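Long-range contact in protein-glutamate methylesterase/protein-glutamine glutaminase (Thermotoga maritima, PDB 3SFT), which removes methyl groups from specific methylglutamate residues of chemoreceptors and deamidates specific glutamines, here represented by its C-terminal catalytic domain: residues 85-98 / 113-125. Numbering follows the deposited sequence.
Sequences HLGLKAQNGKVFFF and DFTLDKAAEIYKS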
ATOM      1  N   HIS A  85      -1.225   2.969  13.451  1.00 26.72           N
ATOM      2  CA  HIS A  85      -0.312   3.010  12.312  1.00 25.80           C
ATOM      3  C   HIS A  85       0.032   1.532  12.165  1.00 25.55           C
ATOM      4  O   HIS A  85       0.211   0.835  13.170  1.00 26.65           O
ATOM      5  CB  HIS A  85       0.963   3.787  12.638  1.00 23.50           C
ATOM      6  CG  HIS A  85       0.804   5.273  12.568  1.00 23.25           C
ATOM      7  ND1 HIS A  85       0.270   5.912  11.473  1.00 23.21           N
ATOM      8  CD2 HIS A  85       1.123   6.246  13.455  1.00 23.14           C
ATOM      9  CE1 HIS A  85       0.264   7.216  11.686  1.00 23.58           C
ATOM     10  NE2 HIS A  85       0.775   7.445  12.880  1.00 24.89           N
ATOM     11  N   LEU A  86       0.045   1.035  10.935  1.00 23.66           N
ATOM     12  CA  LEU A  86       0.351  -0.368  10.693  1.00 22.67           C
ATOM     13  C   LEU A  86       1.842  -0.597  10.457  1.00 23.27           C
ATOM     14  O   LEU A  86       2.389  -0.208   9.422  1.00 23.46           O
ATOM     15  CB  LEU A  86      -0.455  -0.881   9.501  1.00 21.76           C
ATOM     16  CG  LEU A  86      -0.285  -2.360   9.158  1.00 22.18           C
ATOM     17  CD1 LEU A  86      -0.762  -3.220  10.321  1.00 21.28           C
ATOM     18  CD2 LEU A  86      -1.074  -2.682   7.894  1.00 20.58           C
ATOM     19  N   GLY A  87       2.497  -1.232  11.424  1.00 22.59           N
ATOM     20  CA  GLY A  87       3.911  -1.507  11.286  1.00 22.12           C
ATOM     21  C   GLY A  87       4.180  -2.916  10.807  1.00 22.51           C
ATOM     22  O   GLY A  87       3.265  -3.735  10.714  1.00 23.91           O
ATOM     23  N   LEU A  88       5.428  -3.165  10.427  1.00 22.63           N
ATOM     24  CA  LEU A  88       5.887  -4.476   9.984  1.00 23.82           C
ATOM     25  C   LEU A  88       7.200  -4.743  10.702  1.00 24.32           C
ATOM     26  O   LEU A  88       7.997  -3.827  10.905  1.00 25.03           O
ATOM     27  CB  LEU A  88       6.112  -4.527   8.469  1.00 22.09           C
ATOM     28  CG  LEU A  88       4.875  -4.661   7.579  1.00 24.11           C
ATOM     29  CD1 LEU A  88       4.332  -3.287   7.224  1.00 21.26           C
ATOM     30  CD2 LEU A  88       5.242  -5.414   6.317  1.00 25.90           C
ATOM     31  N   LYS A  89       7.399  -5.984  11.133  1.00 25.56           N
ATOM     32  CA  LYS A  89       8.622  -6.358  11.834  1.00 28.34           C
ATOM     33  C   LYS A  89       9.092  -7.725  11.373  1.00 27.46           C
ATOM     34  O   LYS A  89       8.280  -8.619  11.113  1.00 28.00           O
ATOM     35  CB  LYS A  89       8.407  -6.357  13.353  1.00 30.58           C
ATOM     36  CG  LYS A  89       7.328  -7.317  13.836  1.00 35.98           C
ATOM     37  CD  LYS A  89       7.007  -7.117  15.311  1.00 38.54           C
ATOM     38  CE  LYS A  89       5.796  -7.941  15.719  1.00 39.92           C
ATOM     39  NZ  LYS A  89       5.350  -7.626  17.102  1.00 40.55           N
ATOM     40  N   ALA A  90      10.404  -7.862  11.219  1.00 26.44           N
ATOM     41  CA  ALA A  90      10.998  -9.120  10.789  1.00 27.90           C
ATOM     42  C   ALA A  90      11.447  -9.905  12.017  1.00 28.07           C
ATOM     43  O   ALA A  90      12.143  -9.376  12.886  1.00 28.66           O
ATOM     44  CB  ALA A  90      12.181  -8.858   9.862  1.00 26.48           C
ATOM     45  N   GLN A  91      11.014 -11.158  12.101  1.00 28.77           N
ATOM     46  CA  GLN A  91      11.368 -12.018  13.228  1.00 29.11           C
ATOM     47  C   GLN A  91      11.604 -13.434  12.739  1.00 29.70           C
ATOM     48  O   GLN A  91      10.722 -14.034  12.125  1.00 29.55           O
ATOM     49  CB  GLN A  91      10.247 -12.025  14.282  1.00 29.28           C
ATOM     50  CG  GLN A  91      10.091 -10.722  15.069  1.00 31.78           C
ATOM     51  CD  GLN A  91       8.860 -10.713  15.964  1.00 34.11           C
ATOM     52  OE1 GLN A  91       7.767 -11.087  15.538  1.00 36.55           O
ATOM     53  NE2 GLN A  91       9.030 -10.272  17.205  1.00 34.32           N
ATOM     54  N   ASN A  92      12.821 -13.932  12.947  1.00 32.39           N
ATOM     55  CA  ASN A  92      13.184 -15.297  12.564  1.00 33.59           C
ATOM     56  C   ASN A  92      12.854 -15.625  11.103  1.00 33.58           C
ATOM     57  O   ASN A  92      12.223 -16.642  10.812  1.00 34.03           O
ATOM     58  CB  ASN A  92      12.475 -16.284  13.508  1.00 36.53           C
ATOM     59  CG  ASN A  92      13.005 -17.703  13.391  1.00 39.08           C
ATOM     60  OD1 ASN A  92      14.210 -17.935  13.495  1.00 42.21           O
ATOM     61  ND2 ASN A  92      12.102 -18.662  13.178  1.00 38.54           N
ATOM     62  N   GLY A  93      13.244 -14.732  10.194  1.00 33.81           N
ATOM     63  CA  GLY A  93      12.991 -14.946   8.777  1.00 32.76           C
ATOM     64  C   GLY A  93      11.564 -14.737   8.286  1.00 31.55           C
ATOM     65  O   GLY A  93      11.275 -14.980   7.116  1.00 31.92           O
ATOM     66  N   LYS A  94      10.666 -14.314   9.172  1.00 30.39           N
ATOM     67  CA  LYS A  94       9.273 -14.069   8.799  1.00 28.14           C
ATOM     68  C   LYS A  94       8.917 -12.615   9.093  1.00 27.02           C
ATOM     69  O   LYS A  94       9.625 -11.935   9.841  1.00 27.62           O
ATOM     70  CB  LYS A  94       8.331 -14.981   9.589  1.00 28.95           C
ATOM     71  CG  LYS A  94       8.474 -16.463   9.307  1.00 29.55           C
ATOM     72  CD  LYS A  94       7.704 -17.262  10.343  1.00 34.60           C
ATOM     73  CE  LYS A  94       7.924 -18.757  10.189  1.00 36.96           C
ATOM     74  NZ  LYS A  94       7.239 -19.295   8.990  1.00 40.22           N
ATOM     75  N   VAL A  95       7.812 -12.146   8.518  1.00 25.38           N
ATOM     76  CA  VAL A  95       7.367 -10.771   8.729  1.00 23.47           C
ATOM     77  C   VAL A  95       5.985 -10.733   9.376  1.00 22.84           C
ATOM     78  O   VAL A  95       5.072 -11.451   8.964  1.00 22.44           O
ATOM     79  CB  VAL A  95       7.364  -9.963   7.411  1.00 22.97           C
ATOM     80  CG1 VAL A  95       6.916  -8.527   7.672  1.00 20.60           C
ATOM     81  CG2 VAL A  95       8.763  -9.961   6.805  1.00 21.88           C
ATOM     82  N   PHE A  96       5.849  -9.892  10.398  1.00 20.85           N
ATOM     83  CA  PHE A  96       4.600  -9.762  11.140  1.00 22.20           C
ATOM     84  C   PHE A  96       4.146  -8.311  11.259  1.00 22.63           C
ATOM     85  O   PHE A  96       4.964  -7.390  11.253  1.00 23.80           O
ATOM     86  CB  PHE A  96       4.772 -10.340  12.557  1.00 20.69           C
ATOM     87  CG  PHE A  96       5.162 -11.794  12.580  1.00 21.38           C
ATOM     88  CD1 PHE A  96       4.191 -12.790  12.637  1.00 20.92           C
ATOM     89  CD2 PHE A  96       6.502 -12.170  12.532  1.00 21.91           C
ATOM     90  CE1 PHE A  96       4.546 -14.144  12.644  1.00 21.55           C
ATOM     91  CE2 PHE A  96       6.867 -13.523  12.537  1.00 23.59           C
ATOM     92  CZ  PHE A  96       5.881 -14.511  12.593  1.00 21.16           C
ATOM     93  N   PHE A  97       2.836  -8.117  11.377  1.00 22.22           N
ATOM     94  CA  PHE A  97       2.262  -6.786  11.538  1.00 23.43           C
ATOM     95  C   PHE A  97       2.254  -6.410  13.013  1.00 24.29           C
ATOM     96  O   PHE A  97       2.278  -7.273  13.890  1.00 25.23           O
ATOM     97  CB  PHE A  97       0.791  -6.763  11.095  1.00 22.76           C
ATOM     98  CG  PHE A  97       0.583  -6.882   9.618  1.00 23.12           C
ATOM     99  CD1 PHE A  97       1.075  -5.911   8.751  1.00 20.53           C
ATOM    100  CD2 PHE A  97      -0.149  -7.940   9.095  1.00 21.03           C
ATOM    101  CE1 PHE A  97       0.837  -5.991   7.382  1.00 20.48           C
ATOM    102  CE2 PHE A  97      -0.393  -8.030   7.730  1.00 23.12           C
ATOM    103  CZ  PHE A  97       0.104  -7.047   6.871  1.00 22.10           C
ATOM    104  N   PHE A  98       2.214  -5.115  13.279  1.00 24.90           N
ATOM    105  CA  PHE A  98       2.094  -4.625  14.641  1.00 26.69           C
ATOM    106  C   PHE A  98       1.357  -3.300  14.588  1.00 27.68           C
ATOM    107  O   PHE A  98       1.522  -2.526  13.642  1.00 27.48           O
ATOM    108  CB  PHE A  98       3.436  -4.544  15.397  1.00 26.74           C
ATOM    109  CG  PHE A  98       4.364  -3.452  14.935  1.00 26.97           C
ATOM    110  CD1 PHE A  98       4.211  -2.148  15.394  1.00 27.25           C
ATOM    111  CD2 PHE A  98       5.447  -3.749  14.113  1.00 26.92           C
ATOM    112  CE1 PHE A  98       5.128  -1.156  15.045  1.00 27.62           C
ATOM    113  CE2 PHE A  98       6.370  -2.766  13.760  1.00 26.98           C
ATOM    114  CZ  PHE A  98       6.209  -1.467  14.230  1.00 27.32           C
ATOM    115  N   ASP A 113       3.025   6.483   5.119  1.00 17.16           N
ATOM    116  CA  ASP A 113       4.449   6.778   5.350  1.00 18.15           C
ATOM    117  C   ASP A 113       5.043   5.854   6.420  1.00 16.77           C
ATOM    118  O   ASP A 113       6.169   5.377   6.282  1.00 16.27           O
ATOM    119  CB  ASP A 113       4.659   8.239   5.781  1.00 18.80           C
ATOM    120  CG  ASP A 113       4.677   9.210   4.608  1.00 21.15           C
ATOM    121  OD1 ASP A 113       4.797   8.766   3.444  1.00 21.73           O
ATOM    122  OD2 ASP A 113       4.579  10.429   4.857  1.00 21.67           O
ATOM    123  N   PHE A 114       4.279   5.605   7.480  1.00 17.67           N
ATOM    124  CA  PHE A 114       4.735   4.730   8.561  1.00 17.95           C
ATOM    125  C   PHE A 114       4.934   3.294   8.070  1.00 17.86           C
ATOM    126  O   PHE A 114       5.965   2.671   8.353  1.00 19.45           O
ATOM    127  CB  PHE A 114       3.738   4.750   9.726  1.00 20.36           C
ATOM    128  CG  PHE A 114       4.221   4.018  10.955  1.00 23.25           C
ATOM    129  CD1 PHE A 114       4.797   4.717  12.013  1.00 24.51           C
ATOM    130  CD2 PHE A 114       4.100   2.634  11.056  1.00 22.87           C
ATOM    131  CE1 PHE A 114       5.243   4.047  13.154  1.00 24.36           C
ATOM    132  CE2 PHE A 114       4.541   1.957  12.188  1.00 23.81           C
ATOM    133  CZ  PHE A 114       5.114   2.664  13.239  1.00 24.67           C
ATOM    134  N   THR A 115       3.947   2.762   7.350  1.00 16.13           N
ATOM    135  CA  THR A 115       4.031   1.396   6.829  1.00 15.74           C
ATOM    136  C   THR A 115       5.190   1.224   5.839  1.00 17.28           C
ATOM    137  O   THR A 115       5.904   0.214   5.873  1.00 17.43           O
ATOM    138  CB  THR A 115       2.703   0.965   6.168  1.00 15.02           C
ATOM    139  OG1 THR A 115       1.653   1.012   7.144  1.00 15.81           O
ATOM    140  CG2 THR A 115       2.796  -0.457   5.623  1.00 12.89           C
ATOM    141  N   LEU A 116       5.371   2.209   4.962  1.00 17.12           N
ATOM    142  CA  LEU A 116       6.442   2.173   3.972  1.00 18.05           C
ATOM    143  C   LEU A 116       7.813   2.265   4.622  1.00 20.56           C
ATOM    144  O   LEU A 116       8.761   1.629   4.171  1.00 20.51           O
ATOM    145  CB  LEU A 116       6.256   3.288   2.945  1.00 17.29           C
ATOM    146  CG  LEU A 116       5.166   3.025   1.903  1.00 16.85           C
ATOM    147  CD1 LEU A 116       4.741   4.310   1.219  1.00 16.72           C
ATOM    148  CD2 LEU A 116       5.688   2.038   0.890  1.00 15.96           C
ATOM    149  N   ASP A 117       7.914   3.059   5.684  1.00 23.17           N
ATOM    150  CA  ASP A 117       9.167   3.209   6.414  1.00 25.68           C
ATOM    151  C   ASP A 117       9.589   1.831   6.920  1.00 25.69           C
ATOM    152  O   ASP A 117      10.728   1.403   6.718  1.00 24.91           O
ATOM    153  CB  ASP A 117       8.976   4.169   7.598  1.00 30.71           C
ATOM    154  CG  ASP A 117      10.211   4.267   8.488  1.00 36.02           C
ATOM    155  OD1 ASP A 117      11.343   4.304   7.955  1.00 40.70           O
ATOM    156  OD2 ASP A 117      10.048   4.317   9.729  1.00 40.11           O
ATOM    157  N   LYS A 118       8.652   1.132   7.556  1.00 23.49           N
ATOM    158  CA  LYS A 118       8.923  -0.194   8.077  1.00 22.48           C
ATOM    159  C   LYS A 118       9.178  -1.212   6.972  1.00 22.54           C
ATOM    160  O   LYS A 118      10.174  -1.928   7.021  1.00 22.06           O
ATOM    161  CB  LYS A 118       7.786  -0.659   8.993  1.00 24.19           C
ATOM    162  CG  LYS A 118       7.639   0.177  10.253  1.00 24.98           C
ATOM    163  CD  LYS A 118       8.977   0.296  10.976  1.00 28.02           C
ATOM    164  CE  LYS A 118       8.869   1.164  12.220  1.00 31.20           C
ATOM    165  NZ  LYS A 118       8.388   2.531  11.899  1.00 33.76           N
ATOM    166  N   ALA A 119       8.312  -1.244   5.953  1.00 21.61           N
ATOM    167  CA  ALA A 119       8.463  -2.197   4.845  1.00 20.96           C
ATOM    168  C   ALA A 119       9.787  -2.051   4.103  1.00 21.69           C
ATOM    169  O   ALA A 119      10.466  -3.038   3.841  1.00 21.04           O
ATOM    170  CB  ALA A 119       7.302  -2.081   3.867  1.00 18.94           C
ATOM    171  N   ALA A 120      10.153  -0.814   3.782  1.00 23.17           N
ATOM    172  CA  ALA A 120      11.389  -0.528   3.066  1.00 24.90           C
ATOM    173  C   ALA A 120      12.629  -1.008   3.811  1.00 27.73           C
ATOM    174  O   ALA A 120      13.542  -1.576   3.215  1.00 28.75           O
ATOM    175  CB  ALA A 120      11.494   0.958   2.786  1.00 22.68           C
ATOM    176  N   GLU A 121      12.656  -0.778   5.118  1.00 30.15           N
ATOM    177  CA  GLU A 121      13.786  -1.180   5.944  1.00 32.87           C
ATOM    178  C   GLU A 121      13.964  -2.703   5.965  1.00 32.01           C
ATOM    179  O   GLU A 121      15.089  -3.201   6.049  1.00 31.94           O
ATOM    180  CB  GLU A 121      13.590  -0.643   7.357  1.00 36.69           C
ATOM    181  CG  GLU A 121      14.878  -0.331   8.095  1.00 46.63           C
ATOM    182  CD  GLU A 121      14.651   0.556   9.318  1.00 52.46           C
ATOM    183  OE1 GLU A 121      13.791   1.466   9.253  1.00 54.40           O
ATOM    184  OE2 GLU A 121      15.338   0.346  10.343  1.00 55.93           O
ATOM    185  N   ILE A 122      12.854  -3.431   5.863  1.00 29.62           N
ATOM    186  CA  ILE A 122      12.873  -4.891   5.873  1.00 27.93           C
ATOM    187  C   ILE A 122      13.122  -5.493   4.495  1.00 26.90           C
ATOM    188  O   ILE A 122      14.026  -6.312   4.324  1.00 27.06           O
ATOM    189  CB  ILE A 122      11.539  -5.472   6.408  1.00 28.25           C
ATOM    190  CG1 ILE A 122      11.313  -5.051   7.861  1.00 29.78           C
ATOM    191  CG2 ILE A 122      11.537  -6.990   6.292  1.00 26.06           C
ATOM    192  CD1 ILE A 122       9.985  -5.517   8.425  1.00 29.80           C
ATOM    193  N   TYR A 123      12.301  -5.102   3.523  1.00 24.62           N
ATOM    194  CA  TYR A 123      12.406  -5.622   2.166  1.00 23.44           C
ATOM    195  C   TYR A 123      13.426  -4.926   1.262  1.00 23.16           C
ATOM    196  O   TYR A 123      13.824  -5.476   0.236  1.00 22.02           O
ATOM    197  CB  TYR A 123      11.026  -5.630   1.505  1.00 21.93           C
ATOM    198  CG  TYR A 123      10.057  -6.611   2.133  1.00 21.33           C
ATOM    199  CD1 TYR A 123       9.856  -7.875   1.577  1.00 22.03           C
ATOM    200  CD2 TYR A 123       9.339  -6.274   3.279  1.00 19.33           C
ATOM    201  CE1 TYR A 123       8.960  -8.782   2.151  1.00 23.38           C
ATOM    202  CE2 TYR A 123       8.444  -7.170   3.858  1.00 21.69           C
ATOM    203  CZ  TYR A 123       8.260  -8.418   3.291  1.00 22.92           C
ATOM    204  OH  TYR A 123       7.375  -9.298   3.866  1.00 25.93           O
ATOM    205  N   LYS A 124      13.831  -3.719   1.636  1.00 23.51           N
ATOM    206  CA  LYS A 124      14.804  -2.944   0.864  1.00 26.50           C
ATOM    207  C   LYS A 124      14.525  -2.869  -0.644  1.00 24.89           C
ATOM    208  O   LYS A 124      13.442  -2.447  -1.045  1.00 25.24           O
ATOM    209  CB  LYS A 124      16.229  -3.435   1.153  1.00 28.84           C
ATOM    210  CG  LYS A 124      16.664  -3.187   2.593  1.00 33.26           C
ATOM    211  CD  LYS A 124      18.130  -3.531   2.806  1.00 37.88           C
ATOM    212  CE  LYS A 124      18.582  -3.200   4.227  1.00 40.12           C
ATOM    213  NZ  LYS A 124      17.923  -4.076   5.236  1.00 41.84           N
ATOM    214  N   SER A 125      15.473  -3.306  -1.474  1.00 23.81           N
ATOM    215  CA  SER A 125      15.293  -3.249  -2.928  1.00 23.76           C
ATOM    216  C   SER A 125      14.099  -4.056  -3.442  1.00 22.78           C
ATOM    217  O   SER A 125      13.647  -3.847  -4.566  1.00 22.69           O
ATOM    218  CB  SER A 125      16.572  -3.669  -3.665  1.00 24.45           C
ATOM    219  OG  SER A 125      16.787  -5.068  -3.594  1.00 27.89           O
TER
HETATM  220  O   HOH W   1       0.396   3.023   8.649  1.00 21.72           O
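Strand 85-91 and helix 113-123, on which residues from H85 to A90 meet residues from F114 to Y123, run almost parallel, their axes 10° apart and 6.9 Å distant at closest approach, while strand 94-98 lies farther off and antiparallel to the helix. F114 carries one end. Its CG, turned anti to the main-chain N (chi1 -172°), brings one face of the ring against H85 CB, which stands 3.8 Å from the F114 ring centroid in a CH-pi contact; the two rings are nearly parallel but barely overlap. K118 NZ lies over the opposite face, near the rim, and is also salt-bridged to D117, while G87 CA meets the edge at F114 CE2, 3.6 Å away. Loss of this ring to an alanine would probably open a gap between H85 and K118 and leave H85 CB and G87 CA without their aromatic partner. At the next residue, T115 OG1 donates to a lone pair of L86 O at 2.7 Å, and a water that accepts from L86 N donates to the same hydroxyl. In the modified doubly wound fold of the CheB catalytic domain, this packs an antiparallel beta-hairpin, closed by a type I' turn from Q91 to K94, beside a helix that covers the parallel sheet: T115 also touches V38, V40 and V11. The helix begins near the predicted active site, where D113 N hydrogen-bonds to OD1 of D138. Farther along, L88 CD1 meets T115 CG2 at 3.6 Å, and I122 CD1 reaches the strand backbone, 3.6 Å from L88 O. From the hairpin's second strand, V95 CG2 abuts Y123 OH at 3.3 Å.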